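Side-chain contacts in peroxiredoxin 5 (Alvinella pompejana, PDB 2XHF), which probably reduces hydrogen peroxide and organic hydroperoxides as a thiol-dependent antioxidant peroxidase of the thioredoxin-fold superfamily: residues Val23-Asp28 with Lys32-His37; Asp38-Arg41 with Ile46-Ser49. One frame throughout, in Å; residues are numbered along the deposited sequence.

Contact 1 of 2, residues Val23-Asp28 with Lys32-His37; sequences VLVYED and KSFPIH
Ser33 CB sits over one face of the Tyr26 ring, a CH-pi contact 3.9 Å from the ring centroid. Val25 O lies above one face of the Phe34 ring, offset toward the rim. Glu27 OE1 approaches Phe34 CZ obliquely at 3.3 Å, carboxylate and ring planes 55° apart. The segments form an antiparallel beta hairpin, strands 24-26 and 33-35. In the hydrogen-bonded pair, Val25 N donates to Phe34 O and Phe34 N to Val25 O. Ile36 N to Val23 O and Glu27 N to Lys32 O extend the ladder. Backbone bonding of Tyr26 to Ala108 ties the hairpin to the outermost strand 105-108 of the central sheet.

The side chains of Val25 and Phe34 lie on one face, where Val25 CG2 meets Phe34 CE1 at 3.9 Å. Leu107 packs against Phe34 and Ile36. Those of Tyr26 and Ser33 share the other face, and Tyr26 OH is hydrogen-bonded to His111 NE2. The extended Glu27 chain carries OE1 to the Phe34 ring and OE2 to a salt bridge with Arg105 NE. Lys32 bends at chi3 (-62°), CD passing Glu27 O at 3.1 Å. Lys32 NZ meets Asp28 OD2 on the anti side of the carboxylate, 2.7 Å away, in a salt bridge.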
ATOM      1  N   VAL A  23     -11.814  13.054  12.527  1.00 18.75           N
ATOM      2  CA  VAL A  23     -11.260  13.246  11.191  1.00 18.22           C
ATOM      3  C   VAL A  23     -11.803  12.208  10.222  1.00 15.48           C
ATOM      4  O   VAL A  23     -12.330  11.170  10.629  1.00 17.38           O
ATOM      5  CB  VAL A  23      -9.731  13.201  11.183  1.00 27.30           C
ATOM      6  CG1 VAL A  23      -9.140  14.038  12.316  1.00 32.27           C
ATOM      7  CG2 VAL A  23      -9.281  11.819  11.279  1.00 32.58           C
ATOM      8  N   LEU A  24     -11.705  12.520   8.936  1.00 15.04           N
ATOM      9  CA  LEU A  24     -12.140  11.616   7.876  1.00 16.48           C
ATOM     10  C   LEU A  24     -11.183  10.453   7.702  1.00 14.41           C
ATOM     11  O   LEU A  24      -9.955  10.629   7.712  1.00 16.59           O
ATOM     12  CB  LEU A  24     -12.212  12.375   6.550  1.00 23.59           C
ATOM     13  CG  LEU A  24     -13.324  13.398   6.377  1.00 24.24           C
ATOM     14  CD1 LEU A  24     -13.208  13.991   4.987  1.00 29.41           C
ATOM     15  CD2 LEU A  24     -14.687  12.745   6.572  1.00 26.76           C
ATOM     16  N   VAL A  25     -11.745   9.260   7.570  1.00 13.34           N
ATOM     17  CA  VAL A  25     -10.984   8.099   7.176  1.00 13.29           C
ATOM     18  C   VAL A  25     -11.631   7.493   5.950  1.00 13.15           C
ATOM     19  O   VAL A  25     -12.728   7.876   5.544  1.00 13.47           O
ATOM     20  CB  VAL A  25     -10.849   7.065   8.314  1.00 13.56           C
ATOM     21  CG1 VAL A  25     -10.078   7.669   9.463  1.00 16.58           C
ATOM     22  CG2 VAL A  25     -12.215   6.605   8.768  1.00 14.38           C
ATOM     23  N   TYR A  26     -10.907   6.577   5.316  1.00 12.17           N
ATOM     24  CA  TYR A  26     -11.333   6.003   4.052  1.00 13.13           C
ATOM     25  C   TYR A  26     -11.522   4.508   4.214  1.00 12.75           C
ATOM     26  O   TYR A  26     -10.884   3.881   5.066  1.00 15.09           O
ATOM     27  CB  TYR A  26     -10.273   6.295   2.978  1.00 13.15           C
ATOM     28  CG  TYR A  26     -10.051   7.755   2.786  1.00 13.90           C
ATOM     29  CD1 TYR A  26      -9.279   8.489   3.690  1.00 14.10           C
ATOM     30  CD2 TYR A  26     -10.610   8.423   1.706  1.00 16.67           C
ATOM     31  CE1 TYR A  26      -9.103   9.848   3.525  1.00 18.03           C
ATOM     32  CE2 TYR A  26     -10.440   9.768   1.539  1.00 17.83           C
ATOM     33  CZ  TYR A  26      -9.681  10.480   2.440  1.00 19.13           C
ATOM     34  OH  TYR A  26      -9.508  11.832   2.255  1.00 25.77           O
ATOM     35  N   GLU A  27     -12.420   3.932   3.435  1.00 12.59           N
ATOM     36  CA  GLU A  27     -12.648   2.498   3.509  1.00 12.57           C
ATOM     37  C   GLU A  27     -12.986   2.018   2.104  1.00 14.05           C
ATOM     38  O   GLU A  27     -13.818   2.636   1.420  1.00 14.82           O
ATOM     39  CB  GLU A  27     -13.796   2.206   4.471  1.00 12.99           C
ATOM     40  CG  GLU A  27     -14.015   0.740   4.771  1.00 14.06           C
ATOM     41  CD  GLU A  27     -15.142   0.521   5.775  1.00 14.14           C
ATOM     42  OE1 GLU A  27     -15.971   1.436   5.975  1.00 17.30           O
ATOM     43  OE2 GLU A  27     -15.200  -0.580   6.343  1.00 14.52           O
ATOM     44  N   ASP A  28     -12.287   0.978   1.656  1.00 13.83           N
ATOM     45  CA  ASP A  28     -12.484   0.344   0.337  1.00 15.38           C
ATOM     46  C   ASP A  28     -11.976   1.151  -0.873  1.00 16.93           C
ATOM     47  O   ASP A  28     -11.119   0.680  -1.630  1.00 16.63           O
ATOM     48  CB  ASP A  28     -13.936  -0.067   0.117  1.00 16.39           C
ATOM     49  CG  ASP A  28     -14.407  -1.093   1.125  1.00 18.31           C
ATOM     50  OD1 ASP A  28     -13.765  -2.153   1.222  1.00 18.73           O
ATOM     51  OD2 ASP A  28     -15.415  -0.846   1.824  1.00 23.56           O
ATOM     52  N   LYS A  32     -15.057   6.720  -0.826  1.00 19.73           N
ATOM     53  CA  LYS A  32     -15.804   6.368   0.383  1.00 19.87           C
ATOM     54  C   LYS A  32     -15.045   6.832   1.605  1.00 18.73           C
ATOM     55  O   LYS A  32     -14.163   6.133   2.108  1.00 18.54           O
ATOM     56  CB  LYS A  32     -16.083   4.871   0.476  1.00 20.98           C
ATOM     57  CG  LYS A  32     -16.796   4.469   1.780  1.00 26.41           C
ATOM     58  CD  LYS A  32     -16.800   2.971   2.039  1.00 44.17           C
ATOM     59  CE  LYS A  32     -17.525   2.197   0.971  1.00 47.78           C
ATOM     60  NZ  LYS A  32     -17.498   0.748   1.309  1.00 38.46           N
ATOM     61  N   SER A  33     -15.350   8.047   2.037  1.00 21.83           N
ATOM     62  CA  SER A  33     -14.751   8.582   3.245  1.00 18.63           C
ATOM     63  C   SER A  33     -15.826   9.117   4.177  1.00 17.55           C
ATOM     64  O   SER A  33     -16.928   9.480   3.766  1.00 19.02           O
ATOM     65  CB  SER A  33     -13.753   9.676   2.938  1.00 19.61           C
ATOM     66  OG  SER A  33     -14.383  10.714   2.237  1.00 21.32           O
ATOM     67  N   PHE A  34     -15.507   9.113   5.449  1.00 14.79           N
ATOM     68  CA  PHE A  34     -16.492   9.475   6.452  1.00 14.18           C
ATOM     69  C   PHE A  34     -15.739   9.748   7.751  1.00 12.14           C
ATOM     70  O   PHE A  34     -14.615   9.259   7.955  1.00 11.94           O
ATOM     71  CB  PHE A  34     -17.499   8.333   6.665  1.00 15.43           C
ATOM     72  CG  PHE A  34     -16.850   6.998   6.837  1.00 14.08           C
ATOM     73  CD1 PHE A  34     -16.453   6.560   8.075  1.00 13.45           C
ATOM     74  CD2 PHE A  34     -16.624   6.183   5.745  1.00 19.31           C
ATOM     75  CE1 PHE A  34     -15.849   5.343   8.248  1.00 14.83           C
ATOM     76  CE2 PHE A  34     -16.008   4.955   5.897  1.00 20.01           C
ATOM     77  CZ  PHE A  34     -15.603   4.535   7.151  1.00 16.05           C
ATOM     78  N   PRO A  35     -16.346  10.537   8.634  1.00 13.10           N
ATOM     79  CA  PRO A  35     -15.687  10.745   9.927  1.00 14.14           C
ATOM     80  C   PRO A  35     -15.557   9.439  10.674  1.00 13.23           C
ATOM     81  O   PRO A  35     -16.481   8.625  10.723  1.00 13.95           O
ATOM     82  CB  PRO A  35     -16.682  11.657  10.679  1.00 17.70           C
ATOM     83  CG  PRO A  35     -17.484  12.322   9.603  1.00 18.88           C
ATOM     84  CD  PRO A  35     -17.596  11.316   8.495  1.00 15.20           C
ATOM     85  N   ILE A  36     -14.413   9.232  11.286  1.00 13.03           N
ATOM     86  CA  ILE A  36     -14.236   8.029  12.097  1.00 13.07           C
ATOM     87  C   ILE A  36     -15.271   7.962  13.224  1.00 12.40           C
ATOM     88  O   ILE A  36     -15.620   6.873  13.686  1.00 12.64           O
ATOM     89  CB  ILE A  36     -12.794   7.911  12.618  1.00 13.20           C
ATOM     90  CG1 ILE A  36     -12.554   6.498  13.171  1.00 13.67           C
ATOM     91  CG2 ILE A  36     -12.435   8.989  13.619  1.00 14.61           C
ATOM     92  CD1 ILE A  36     -11.097   6.218  13.505  1.00 15.18           C
ATOM     93  N   HIS A  37     -15.764   9.115  13.676  1.00 12.64           N
ATOM     94  CA  HIS A  37     -16.843   9.114  14.668  1.00 11.84           C
ATOM     95  C   HIS A  37     -18.065   8.298  14.251  1.00 12.15           C
ATOM     96  O   HIS A  37     -18.817   7.829  15.108  1.00 13.39           O
ATOM     97  CB  HIS A  37     -17.255  10.533  15.004  1.00 14.07           C
ATOM     98  CG  HIS A  37     -16.350  11.193  15.988  1.00 16.91           C
ATOM     99  ND1 HIS A  37     -16.745  12.257  16.763  1.00 18.41           N
ATOM    100  CD2 HIS A  37     -15.072  10.920  16.348  1.00 16.47           C
ATOM    101  CE1 HIS A  37     -15.747  12.631  17.538  1.00 16.97           C
ATOM    102  NE2 HIS A  37     -14.722  11.831  17.313  1.00 17.64           N
TER
HETATM  103  O   HOH W   1     -14.692  11.697  13.021  1.00 21.15           O

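Contact 2 of 2, residues Asp38-Arg41 with Ile46-Ser49; sequences DVFR and ILFS
This is a small, buried packing contact between a short helical turn and a strand of the central sheet. Phe40, on the short, weakly bonded helical turn about 38-40, reaches strand 44-49 with the far end of its ring. The chain segments themselves stay apart: the nearest CA pair, Phe40 CA and Ile46 CA, is 8.7 Å apart. Phe40 bridges the gap with its ring. Its CB is turned toward the strand, and CG stands anti to the carbonyl carbon and beside the backbone N (chi1 -55°). Together these carry CZ and CE1 up to Ile46 O. Ile46 O lies at the ring edge, near its plane, 3.6 Å from Phe40 CZ. Phe40 CE1 is also close to Ile46 O, at 3.7 Å. The C-H edge of the ring thus faces a backbone carbonyl. Phe40 CZ also touches Leu47 CB at 3.9 Å, and the two side chains cross at about a right angle.

Strand 44-49 is the middle strand of the five-stranded mixed sheet of the thioredoxin fold. It lies between the parallel strand 79-84 and the antiparallel strand 136-141. Leu47 packs on Met138 of one neighbour and on Ala81 and Ile83 of the other. Phe40 also touches Ile140, so its ring spans two adjacent strands. Ile46 has its CB turned away from the helix, and its side chain packs against Tyr65 of helix 62-67.

Within the helical segment, Val39 CG1 lies over the centre of one face of the Phe40 ring, 3.7 Å above its plane.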
ATOM      1  N   ASP A  38     -18.290   8.139  12.944  1.00 11.91           N
ATOM      2  CA  ASP A  38     -19.419   7.324  12.501  1.00 13.20           C
ATOM      3  C   ASP A  38     -19.288   5.891  12.975  1.00 14.05           C
ATOM      4  O   ASP A  38     -20.281   5.207  13.170  1.00 14.93           O
ATOM      5  CB  ASP A  38     -19.544   7.291  10.975  1.00 14.23           C
ATOM      6  CG  ASP A  38     -19.970   8.615  10.369  1.00 14.49           C
ATOM      7  OD1 ASP A  38     -20.344   9.561  11.097  1.00 17.79           O
ATOM      8  OD2 ASP A  38     -19.966   8.677   9.121  1.00 15.90           O
ATOM      9  N   VAL A  39     -18.057   5.411  13.124  1.00 12.47           N
ATOM     10  CA  VAL A  39     -17.853   4.002  13.415  1.00 12.64           C
ATOM     11  C   VAL A  39     -18.287   3.674  14.849  1.00 14.19           C
ATOM     12  O   VAL A  39     -18.844   2.607  15.099  1.00 14.86           O
ATOM     13  CB  VAL A  39     -16.363   3.616  13.186  1.00 12.33           C
ATOM     14  CG1 VAL A  39     -16.122   2.158  13.543  1.00 12.79           C
ATOM     15  CG2 VAL A  39     -15.974   3.901  11.740  1.00 14.45           C
ATOM     16  N   PHE A  40     -18.048   4.595  15.781  1.00 13.00           N
ATOM     17  CA  PHE A  40     -18.274   4.313  17.203  1.00 13.35           C
ATOM     18  C   PHE A  40     -19.382   5.172  17.829  1.00 12.91           C
ATOM     19  O   PHE A  40     -19.617   5.089  19.012  1.00 15.96           O
ATOM     20  CB  PHE A  40     -16.972   4.448  18.006  1.00 14.54           C
ATOM     21  CG  PHE A  40     -15.854   3.609  17.479  1.00 12.73           C
ATOM     22  CD1 PHE A  40     -15.796   2.248  17.770  1.00 13.69           C
ATOM     23  CD2 PHE A  40     -14.848   4.181  16.725  1.00 13.97           C
ATOM     24  CE1 PHE A  40     -14.763   1.458  17.290  1.00 13.53           C
ATOM     25  CE2 PHE A  40     -13.813   3.389  16.222  1.00 13.17           C
ATOM     26  CZ  PHE A  40     -13.777   2.028  16.523  1.00 13.99           C
ATOM     27  N   ARG A  41     -20.073   5.971  17.029  1.00 13.63           N
ATOM     28  CA  ARG A  41     -21.158   6.790  17.577  1.00 13.25           C
ATOM     29  C   ARG A  41     -22.217   5.895  18.202  1.00 14.03           C
ATOM     30  O   ARG A  41     -22.722   4.976  17.558  1.00 15.60           O
ATOM     31  CB  ARG A  41     -21.797   7.615  16.473  1.00 16.19           C
ATOM     32  CG  ARG A  41     -22.875   8.565  16.970  1.00 20.55           C
ATOM     33  CD  ARG A  41     -23.349   9.550  15.918  1.00 25.32           C
ATOM     34  NE  ARG A  41     -22.280  10.450  15.501  1.00 37.91           N
ATOM     35  CZ  ARG A  41     -21.728  10.443  14.292  1.00 34.15           C
ATOM     36  NH1 ARG A  41     -22.168   9.600  13.369  1.00 35.95           N
ATOM     37  NH2 ARG A  41     -20.749  11.293  13.996  1.00 38.16           N
ATOM     38  N   ILE A  46     -13.721  -1.465  19.520  1.00 13.06           N
ATOM     39  CA  ILE A  46     -12.280  -1.578  19.622  1.00 12.78           C
ATOM     40  C   ILE A  46     -11.663  -0.909  18.407  1.00 12.39           C
ATOM     41  O   ILE A  46     -12.130  -1.092  17.287  1.00 12.87           O
ATOM     42  CB  ILE A  46     -11.845  -3.053  19.640  1.00 14.55           C
ATOM     43  CG1 ILE A  46     -12.376  -3.759  20.879  1.00 16.08           C
ATOM     44  CG2 ILE A  46     -10.313  -3.145  19.595  1.00 18.47           C
ATOM     45  CD1 ILE A  46     -12.494  -5.270  20.716  1.00 20.56           C
ATOM     46  N   LEU A  47     -10.635  -0.105  18.639  1.00 12.80           N
ATOM     47  CA  LEU A  47      -9.831   0.485  17.578  1.00 12.63           C
ATOM     48  C   LEU A  47      -8.376   0.130  17.811  1.00 13.72           C
ATOM     49  O   LEU A  47      -7.820   0.441  18.873  1.00 15.67           O
ATOM     50  CB  LEU A  47      -9.977   2.014  17.565  1.00 13.38           C
ATOM     51  CG  LEU A  47      -9.154   2.743  16.484  1.00 14.02           C
ATOM     52  CD1 LEU A  47      -9.627   2.379  15.061  1.00 15.66           C
ATOM     53  CD2 LEU A  47      -9.216   4.260  16.683  1.00 20.86           C
ATOM     54  N   PHE A  48      -7.755  -0.536  16.842  1.00 12.93           N
ATOM     55  CA  PHE A  48      -6.341  -0.852  16.962  1.00 13.52           C
ATOM     56  C   PHE A  48      -5.635  -0.535  15.661  1.00 12.23           C
ATOM     57  O   PHE A  48      -6.255  -0.492  14.584  1.00 14.78           O
ATOM     58  CB  PHE A  48      -6.093  -2.320  17.384  1.00 15.23           C
ATOM     59  CG  PHE A  48      -6.396  -3.338  16.307  1.00 15.00           C
ATOM     60  CD1 PHE A  48      -7.685  -3.798  16.114  1.00 15.18           C
ATOM     61  CD2 PHE A  48      -5.386  -3.841  15.504  1.00 15.66           C
ATOM     62  CE1 PHE A  48      -7.966  -4.722  15.136  1.00 17.99           C
ATOM     63  CE2 PHE A  48      -5.668  -4.775  14.540  1.00 15.29           C
ATOM     64  CZ  PHE A  48      -6.952  -5.210  14.351  1.00 16.03           C
ATOM     65  N   SER A  49      -4.339  -0.261  15.768  1.00 13.90           N
ATOM     66  CA  SER A  49      -3.545   0.109  14.604  1.00 14.23           C
ATOM     67  C   SER A  49      -2.542  -0.955  14.176  1.00 13.08           C
ATOM     68  O   SER A  49      -2.100  -1.781  14.979  1.00 16.01           O
ATOM     69  CB  SER A  49      -2.813   1.407  14.890  1.00 15.77           C
ATOM     70  OG  SER A  49      -1.915   1.209  15.976  1.00 16.77           O
TER

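Overall arrangement
Contact 1 and contact 2 follow one another along the chain. The hairpin of contact 1 closes before contact 2 opens, and strand 33-35 runs on into helix 37-40. Their centres are about 11 Å apart. They also touch: Phe34 CE1 is 3.8 Å from Val39 CG2, and Ile36 CD1 is 4.2 Å from Leu47 CD2. The first pair joins the hairpin to the helical turn, the second joins it to the sheet strand 44-49. Contact 2 lies deeper, with its centre about 7 Å from the centre of the chain, against about 12 Å for contact 1. Both are structural packing, joining the hairpin, the helical turn and the central strand 44-49.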